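Local coordinates for protein alpha-galactosidase (Umbelopsis vinacea, PDB 3A5V) that catalyses the hydrolysis of terminal alpha-galactosyl residues as a tetrameric, N-glycosylated glycoside hydrolase of family 27, at residues Gly12-Asn17 and Tyr47-Asp52; Gly87-Ile92 and Gly122-Lys127; Tyr128-Asn133 and Trp168-Pro173. All blocks are in the same frame, centred on the assembly; numbering follows the deposited sequence.

Contact 1. Residues Gly12-Asn17 and Tyr47-Asp52; sequences GWNTWN and YVIIDD
Asn14 and Asp51 make the straightest polar link here: Asn14 ND2 donates to Asp51 OD1 over 2.9 Å, with an N-H...O angle of 168°. The acceptor lies in the plane of the Asn14 amide but is met on its anti side and well out of the carboxylate plane, the two flat groups turned 65° apart. Lys127 salt-bridges the same OD1. The other end of the amide works within its own segment, Asn14 OD1 accepting from Trp16 N at 2.8 Å to cap the turn into helix 16-19. A leucine in place of Asn14 would probably leave Asp51 OD1 with one donor fewer and Trp16 N without its cap. Thr15 OG1 accepts from Asp51 N at 2.9 Å; a chi1 of 62° holds the hydroxyl between its own backbone N and carbonyl carbon, where it also donates to a water bridging to Asp52 O. Strands 12-14 and 47-49 run parallel as neighbours in the (beta/alpha)8 barrel, with these groups at or just past their C-terminal ends. Trp13 is held through both backbone N and backbone O, N donating to Tyr47 O and O accepting from Ile49 N at 2.8 Å, and Thr15 N carries the ladder on to Ile49 O. Ile49 CG2 lies 3.6 Å from Asn14 ND2. The Trp16 ring sets CZ3 3.8 Å from Asp52 CB, with Asp52 O in plane at its edge. On the face that carries Trp13 and Val48, Val48 CG1 meets the indole edge at CE3, 4.1 Å away, while Trp13 NE1 donates to Asn272 O and helix 25-38 packs against the ring.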
# COMPACT_ATOMS: atom_id res chain seq x y z
N GLY A 12 9.53 2.84 34.19
CA GLY A 12 10.96 2.63 34.39
C GLY A 12 11.80 3.74 33.79
O GLY A 12 11.32 4.88 33.61
N TRP A 13 13.04 3.40 33.49
CA TRP A 13 14.04 4.34 32.99
C TRP A 13 15.03 3.56 32.11
O TRP A 13 15.33 2.39 32.38
CB TRP A 13 14.75 5.02 34.17
CG TRP A 13 15.92 5.90 33.76
CD1 TRP A 13 15.89 7.21 33.41
CD2 TRP A 13 17.29 5.49 33.68
NE1 TRP A 13 17.17 7.66 33.12
CE2 TRP A 13 18.04 6.61 33.27
CE3 TRP A 13 17.95 4.26 33.90
CZ2 TRP A 13 19.43 6.56 33.08
CZ3 TRP A 13 19.33 4.20 33.72
CH2 TRP A 13 20.06 5.35 33.30
N ASN A 14 15.54 4.23 31.07
CA ASN A 14 16.37 3.62 30.03
C ASN A 14 17.66 4.44 29.85
O ASN A 14 17.62 5.66 29.86
CB ASN A 14 15.55 3.53 28.72
CG ASN A 14 16.36 3.05 27.54
OD1 ASN A 14 17.22 3.77 27.03
ND2 ASN A 14 16.08 1.82 27.08
N THR A 15 18.80 3.74 29.69
CA THR A 15 20.14 4.37 29.65
C THR A 15 20.45 5.22 28.41
O THR A 15 21.37 6.03 28.46
CB THR A 15 21.29 3.33 29.72
OG1 THR A 15 21.23 2.46 28.57
CG2 THR A 15 21.24 2.50 31.04
N TRP A 16 19.71 5.02 27.32
CA TRP A 16 20.15 5.56 26.01
C TRP A 16 20.30 7.08 25.94
O TRP A 16 21.38 7.57 25.61
CB TRP A 16 19.30 5.06 24.81
CG TRP A 16 19.96 5.56 23.54
CD1 TRP A 16 19.59 6.63 22.77
CD2 TRP A 16 21.19 5.07 22.98
NE1 TRP A 16 20.49 6.81 21.73
CE2 TRP A 16 21.48 5.87 21.84
CE3 TRP A 16 22.07 4.02 23.32
CZ2 TRP A 16 22.61 5.65 21.04
CZ3 TRP A 16 23.19 3.80 22.52
CH2 TRP A 16 23.45 4.62 21.40
N ASN A 17 19.23 7.82 26.23
CA ASN A 17 19.24 9.27 26.00
C ASN A 17 20.35 9.99 26.77
O ASN A 17 21.06 10.83 26.21
CB ASN A 17 17.86 9.89 26.26
CG ASN A 17 16.85 9.49 25.17
OD1 ASN A 17 17.23 8.95 24.12
ND2 ASN A 17 15.57 9.73 25.42
N TYR A 47 11.65 -0.45 36.55
CA TYR A 47 12.56 -1.11 35.59
C TYR A 47 13.77 -0.21 35.25
O TYR A 47 13.60 0.96 34.91
CB TYR A 47 11.82 -1.52 34.30
CG TYR A 47 10.90 -2.73 34.45
CD1 TYR A 47 11.41 -4.03 34.42
CD2 TYR A 47 9.51 -2.56 34.58
CE1 TYR A 47 10.57 -5.14 34.56
CE2 TYR A 47 8.66 -3.64 34.72
CZ TYR A 47 9.19 -4.93 34.69
OH TYR A 47 8.35 -6.01 34.81
N VAL A 48 14.97 -0.77 35.35
CA VAL A 48 16.20 -0.08 34.92
C VAL A 48 16.68 -0.81 33.67
O VAL A 48 17.15 -1.95 33.74
CB VAL A 48 17.33 -0.09 36.02
CG1 VAL A 48 18.64 0.57 35.47
CG2 VAL A 48 16.85 0.64 37.31
N ILE A 49 16.55 -0.16 32.53
CA ILE A 49 16.74 -0.83 31.25
C ILE A 49 18.04 -0.41 30.62
O ILE A 49 18.26 0.78 30.36
CB ILE A 49 15.54 -0.54 30.28
CG1 ILE A 49 14.22 -1.01 30.92
CG2 ILE A 49 15.77 -1.23 28.91
CD1 ILE A 49 13.00 -0.16 30.50
N ILE A 50 18.93 -1.38 30.41
CA ILE A 50 20.22 -1.14 29.79
C ILE A 50 19.99 -1.18 28.28
O ILE A 50 19.58 -2.22 27.74
CB ILE A 50 21.26 -2.23 30.21
CG1 ILE A 50 21.46 -2.23 31.75
CG2 ILE A 50 22.59 -2.09 29.43
CD1 ILE A 50 22.31 -3.44 32.28
N ASP A 51 20.22 -0.05 27.60
CA ASP A 51 19.93 0.03 26.16
C ASP A 51 21.12 -0.48 25.32
O ASP A 51 21.91 -1.29 25.81
CB ASP A 51 19.50 1.46 25.77
CG ASP A 51 18.63 1.48 24.52
OD1 ASP A 51 17.44 1.09 24.63
OD2 ASP A 51 19.14 1.88 23.44
N ASP A 52 21.27 0.01 24.09
CA ASP A 52 22.30 -0.49 23.16
C ASP A 52 23.72 -0.17 23.68
O ASP A 52 23.89 0.73 24.51
CB ASP A 52 22.09 0.20 21.80
CG ASP A 52 22.60 -0.61 20.58
OD1 ASP A 52 23.20 -1.71 20.75
OD2 ASP A 52 22.38 -0.11 19.44
O HOH W 1 22.93 2.77 26.44

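Contact 2. Residues Gly87-Ile92 and Gly122-Lys127; sequences GLKAGI and GIDYLK
Asp124 turns its carboxylate toward Ala90 because CG lies beside its own backbone N (chi1 -54°), and Ile92 has CG1 anti to its N (chi1 -160°), which leaves CG2 between N and the carbonyl carbon and brings that methyl up to Ile123 and Leu126. The first rotation lets Asp124 OD2 accept from Ala90 N through its anti lone pair, 2.9 Å long and nearly straight at 170°. Asp124 N returns a bond to Ala90 O at 2.8 Å, so one residue grips both polar atoms of Ala90. OD2 is shared with His84, and OD1 pairs with Arg159; a water on OD1 reaches Lys89 NZ only weakly. Beyond this clamp ordinary parallel pairing takes over: Ile92 N donates to Tyr125 O at 3.0 Å and Lys127 N to Ile92 O. On the face carrying Ile92 and Leu126, Ile92 CG2 sits 3.8 Å from Ile123 CG2 and equally close to Leu126 CD1, with Trp118 touching all three side chains. On the other face Tyr125 CB packs 3.6 Å from Gly91 CA. Gly122 closes the preceding helix in a Schellman motif, and the chain then turns into its strand. The contact joins the two strands of a beta-alpha-beta crossover, strand 89-95, helix 111-121 and strand 125-129, the repeating connection of a (beta/alpha)8 barrel.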
# COMPACT_ATOMS: atom_id res chain seq x y z
N GLY A 87 15.55 -3.19 45.06
CA GLY A 87 14.10 -3.40 44.90
C GLY A 87 13.65 -3.01 43.49
O GLY A 87 12.50 -2.66 43.26
N LEU A 88 14.59 -3.07 42.54
CA LEU A 88 14.33 -2.69 41.15
C LEU A 88 14.44 -3.91 40.25
O LEU A 88 14.99 -4.94 40.66
CB LEU A 88 15.32 -1.60 40.72
CG LEU A 88 15.16 -0.24 41.42
CD1 LEU A 88 16.40 0.63 41.24
CD2 LEU A 88 13.89 0.52 40.94
N LYS A 89 13.92 -3.80 39.03
CA LYS A 89 14.07 -4.87 38.04
C LYS A 89 15.01 -4.44 36.91
O LYS A 89 15.15 -3.24 36.66
CB LYS A 89 12.70 -5.29 37.51
CG LYS A 89 11.88 -6.13 38.51
CD LYS A 89 10.44 -6.32 38.03
CE LYS A 89 9.54 -6.97 39.08
NZ LYS A 89 10.04 -8.34 39.34
N ALA A 90 15.66 -5.39 36.24
CA ALA A 90 16.67 -5.07 35.23
C ALA A 90 16.19 -5.44 33.83
O ALA A 90 15.61 -6.51 33.62
CB ALA A 90 18.01 -5.75 35.52
N GLY A 91 16.43 -4.53 32.89
CA GLY A 91 16.13 -4.78 31.47
C GLY A 91 17.38 -4.76 30.62
O GLY A 91 18.41 -4.18 31.01
N ILE A 92 17.31 -5.41 29.47
CA ILE A 92 18.41 -5.47 28.50
C ILE A 92 17.83 -5.22 27.09
O ILE A 92 16.61 -5.37 26.86
CB ILE A 92 19.17 -6.84 28.55
CG1 ILE A 92 20.57 -6.72 27.92
CG2 ILE A 92 18.38 -7.96 27.83
CD1 ILE A 92 21.60 -6.15 28.82
N GLY A 122 19.63 -12.93 35.37
CA GLY A 122 18.54 -12.37 36.18
C GLY A 122 17.74 -11.25 35.52
O GLY A 122 17.05 -10.49 36.20
N ILE A 123 17.86 -11.11 34.20
CA ILE A 123 17.14 -10.07 33.44
C ILE A 123 15.62 -10.29 33.57
O ILE A 123 15.16 -11.43 33.59
CB ILE A 123 17.60 -10.08 31.94
CG1 ILE A 123 19.07 -9.66 31.81
CG2 ILE A 123 16.68 -9.23 31.01
CD1 ILE A 123 19.38 -8.20 32.23
N ASP A 124 14.87 -9.20 33.71
CA ASP A 124 13.42 -9.24 33.94
C ASP A 124 12.60 -8.64 32.78
O ASP A 124 11.37 -8.57 32.86
CB ASP A 124 13.11 -8.40 35.19
CG ASP A 124 13.92 -8.84 36.41
OD1 ASP A 124 13.71 -9.98 36.85
OD2 ASP A 124 14.77 -8.06 36.90
N TYR A 125 13.29 -8.19 31.73
CA TYR A 125 12.71 -7.25 30.74
C TYR A 125 13.61 -7.22 29.52
O TYR A 125 14.83 -7.03 29.65
CB TYR A 125 12.64 -5.84 31.35
CG TYR A 125 11.93 -4.76 30.56
CD1 TYR A 125 12.48 -4.22 29.38
CD2 TYR A 125 10.73 -4.21 31.03
CE1 TYR A 125 11.82 -3.18 28.66
CE2 TYR A 125 10.07 -3.17 30.33
CZ TYR A 125 10.62 -2.67 29.15
OH TYR A 125 9.95 -1.66 28.46
N LEU A 126 13.02 -7.41 28.34
CA LEU A 126 13.74 -7.28 27.08
C LEU A 126 13.09 -6.23 26.19
O LEU A 126 11.90 -6.37 25.85
CB LEU A 126 13.78 -8.60 26.30
CG LEU A 126 14.39 -8.53 24.88
CD1 LEU A 126 15.93 -8.28 24.90
CD2 LEU A 126 14.08 -9.80 24.12
N LYS A 127 13.87 -5.25 25.76
CA LYS A 127 13.51 -4.38 24.63
C LYS A 127 14.14 -4.94 23.34
O LYS A 127 15.37 -5.09 23.25
CB LYS A 127 13.95 -2.93 24.89
CG LYS A 127 13.85 -1.98 23.67
CD LYS A 127 14.47 -0.60 23.97
CE LYS A 127 14.63 0.24 22.67
NZ LYS A 127 15.33 1.54 22.95
O HOH W 2 13.14 -9.56 39.61

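Contact 3. Residues Tyr128-Asn133 and Trp168-Pro173; sequences YDNCYN and WGEDGP
Asn130 and Trp168 face each other with their CA atoms 7.7 Å apart, too far for strand pairing: the chain leaves strand 125-129 at Asp129, and the loop opposite folds into a type II turn from Gly169 to Gly172. Asn130 lays its CB over one face of the indole, 3.7 Å from the centroid of the six-membered ring of Trp168 and 11° off the normal, a CH-pi contact. With CG anti to the backbone N (chi1 -169°), its amide, tilted 58° to the ring, brings ND2 close to the CE3-CZ3 side of Trp168, and ND2 donates to Glu170 OE1 at 2.9 Å. The acceptor lies in the amide plane and is met on its anti side, somewhat out of the carboxylate plane. Glu170 OE1 also accepts from a water at 2.8 Å. Asn133 ND2 meets Asn130 OD1 from above the carbonyl plane; Arg146 holds that oxygen too, and Ser137 holds Glu170 OE2. At the indole edge Cys131 SG, in a disulfide with Cys101, lies in the ring plane 3.9 Å from Trp168 CZ2. Trp168 NE1 makes a weak, bent bond of 3.2 Å to Asp129 OD1, which also accepts from Asn130 N, while OD2 bonds to Tyr93. Asp129, ending strand 125-129, approaches a bound Tris molecule and the Trp168 loop packs against this region, consistent with the substrate pocket at the C-terminal mouth of a (beta/alpha)8 barrel.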
# COMPACT_ATOMS: atom_id res chain seq x y z
N TYR A 128 13.32 -5.22 22.34
CA TYR A 128 13.76 -6.03 21.19
C TYR A 128 13.50 -5.28 19.87
O TYR A 128 12.36 -5.17 19.40
CB TYR A 128 13.07 -7.40 21.26
CG TYR A 128 13.74 -8.50 20.48
CD1 TYR A 128 15.13 -8.68 20.54
CD2 TYR A 128 12.98 -9.38 19.70
CE1 TYR A 128 15.74 -9.69 19.81
CE2 TYR A 128 13.59 -10.41 18.98
CZ TYR A 128 14.97 -10.55 19.04
OH TYR A 128 15.58 -11.56 18.34
N ASP A 129 14.58 -4.74 19.31
CA ASP A 129 14.56 -3.80 18.19
C ASP A 129 14.34 -4.51 16.82
O ASP A 129 14.14 -5.72 16.75
CB ASP A 129 15.89 -3.02 18.19
CG ASP A 129 15.73 -1.56 17.78
OD1 ASP A 129 14.83 -1.23 16.98
OD2 ASP A 129 16.56 -0.75 18.25
N ASN A 130 14.38 -3.72 15.75
CA ASN A 130 13.99 -4.16 14.41
C ASN A 130 15.03 -3.78 13.37
O ASN A 130 14.77 -3.84 12.16
CB ASN A 130 12.62 -3.54 14.07
CG ASN A 130 11.98 -4.14 12.82
OD1 ASN A 130 12.09 -5.35 12.55
ND2 ASN A 130 11.29 -3.30 12.06
N CYS A 131 16.23 -3.40 13.82
CA CYS A 131 17.31 -3.10 12.86
C CYS A 131 17.95 -4.36 12.27
O CYS A 131 18.06 -5.37 12.95
CB CYS A 131 18.40 -2.22 13.50
SG CYS A 131 17.91 -0.48 13.63
N TYR A 132 18.34 -4.26 10.99
CA TYR A 132 19.13 -5.29 10.30
C TYR A 132 18.46 -6.66 10.28
O TYR A 132 19.09 -7.69 10.55
CB TYR A 132 20.58 -5.31 10.86
CG TYR A 132 21.24 -3.95 10.74
CD1 TYR A 132 21.50 -3.40 9.46
CD2 TYR A 132 21.56 -3.18 11.87
CE1 TYR A 132 22.09 -2.16 9.32
CE2 TYR A 132 22.14 -1.90 11.73
CZ TYR A 132 22.40 -1.40 10.44
OH TYR A 132 22.97 -0.16 10.25
N ASN A 133 17.17 -6.67 9.92
CA ASN A 133 16.33 -7.86 10.05
C ASN A 133 16.36 -8.79 8.82
O ASN A 133 15.65 -9.79 8.77
CB ASN A 133 14.90 -7.49 10.51
CG ASN A 133 14.10 -6.73 9.45
OD1 ASN A 133 14.23 -6.98 8.25
ND2 ASN A 133 13.25 -5.81 9.90
N TRP A 168 8.53 -0.47 15.73
CA TRP A 168 8.16 0.86 15.27
C TRP A 168 6.82 0.89 14.53
O TRP A 168 6.59 1.78 13.71
CB TRP A 168 9.24 1.42 14.32
CG TRP A 168 10.70 1.07 14.65
CD1 TRP A 168 11.35 1.24 15.86
CD2 TRP A 168 11.67 0.55 13.73
NE1 TRP A 168 12.67 0.83 15.73
CE2 TRP A 168 12.89 0.42 14.44
CE3 TRP A 168 11.63 0.19 12.37
CZ2 TRP A 168 14.07 -0.06 13.84
CZ3 TRP A 168 12.80 -0.29 11.77
CH2 TRP A 168 14.01 -0.39 12.51
N GLY A 169 5.97 -0.09 14.80
CA GLY A 169 4.65 -0.21 14.15
C GLY A 169 4.63 -0.96 12.82
O GLY A 169 3.58 -1.05 12.18
N GLU A 170 5.78 -1.50 12.39
CA GLU A 170 5.85 -2.16 11.08
C GLU A 170 4.95 -3.41 11.03
O GLU A 170 4.97 -4.23 11.94
CB GLU A 170 7.30 -2.49 10.69
CG GLU A 170 7.45 -2.99 9.23
CD GLU A 170 8.87 -3.44 8.88
OE1 GLU A 170 9.65 -3.85 9.78
OE2 GLU A 170 9.19 -3.41 7.68
N ASP A 171 4.15 -3.52 9.97
CA ASP A 171 3.24 -4.66 9.77
C ASP A 171 2.14 -4.82 10.84
O ASP A 171 1.52 -5.89 10.92
CB ASP A 171 4.03 -5.98 9.62
CG ASP A 171 5.02 -5.93 8.47
OD1 ASP A 171 4.63 -5.50 7.37
OD2 ASP A 171 6.20 -6.32 8.66
N GLY A 172 1.92 -3.79 11.65
CA GLY A 172 0.81 -3.76 12.62
C GLY A 172 0.93 -4.70 13.81
O GLY A 172 0.14 -5.65 13.94
N PRO A 173 1.89 -4.42 14.72
CA PRO A 173 2.06 -5.26 15.92
C PRO A 173 0.84 -5.25 16.85
O PRO A 173 0.63 -6.22 17.57
CB PRO A 173 3.27 -4.66 16.62
CG PRO A 173 3.32 -3.19 16.13
CD PRO A 173 2.84 -3.28 14.70
O HOH W 3 8.87 -5.87 11.61
O HOH W 4 12.16 -3.41 8.35

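Contacts 1 and 2 are close neighbours in one parallel sheet, their centres 10 Å apart, because strands 47-49 and 89-95 lie side by side. They are joined by the salt bridge of Asp51 OD1 to Lys127 NZ, 2.7 Å long, and by meeting rings of Tyr47 and Tyr125, with CD1 of the former 3.5 Å from CD2 of the latter. Contact 3 starts where contact 2 stops, on the same strand 125-129, yet their centres are about 21 Å apart. Contact 3 does not touch contact 1. All three converge on one bound Tris molecule, probably from the crystallisation liquor: the side chains of Asp52, Lys127 and Asp129 each come within about 3 Å of it, which marks the probable substrate pocket.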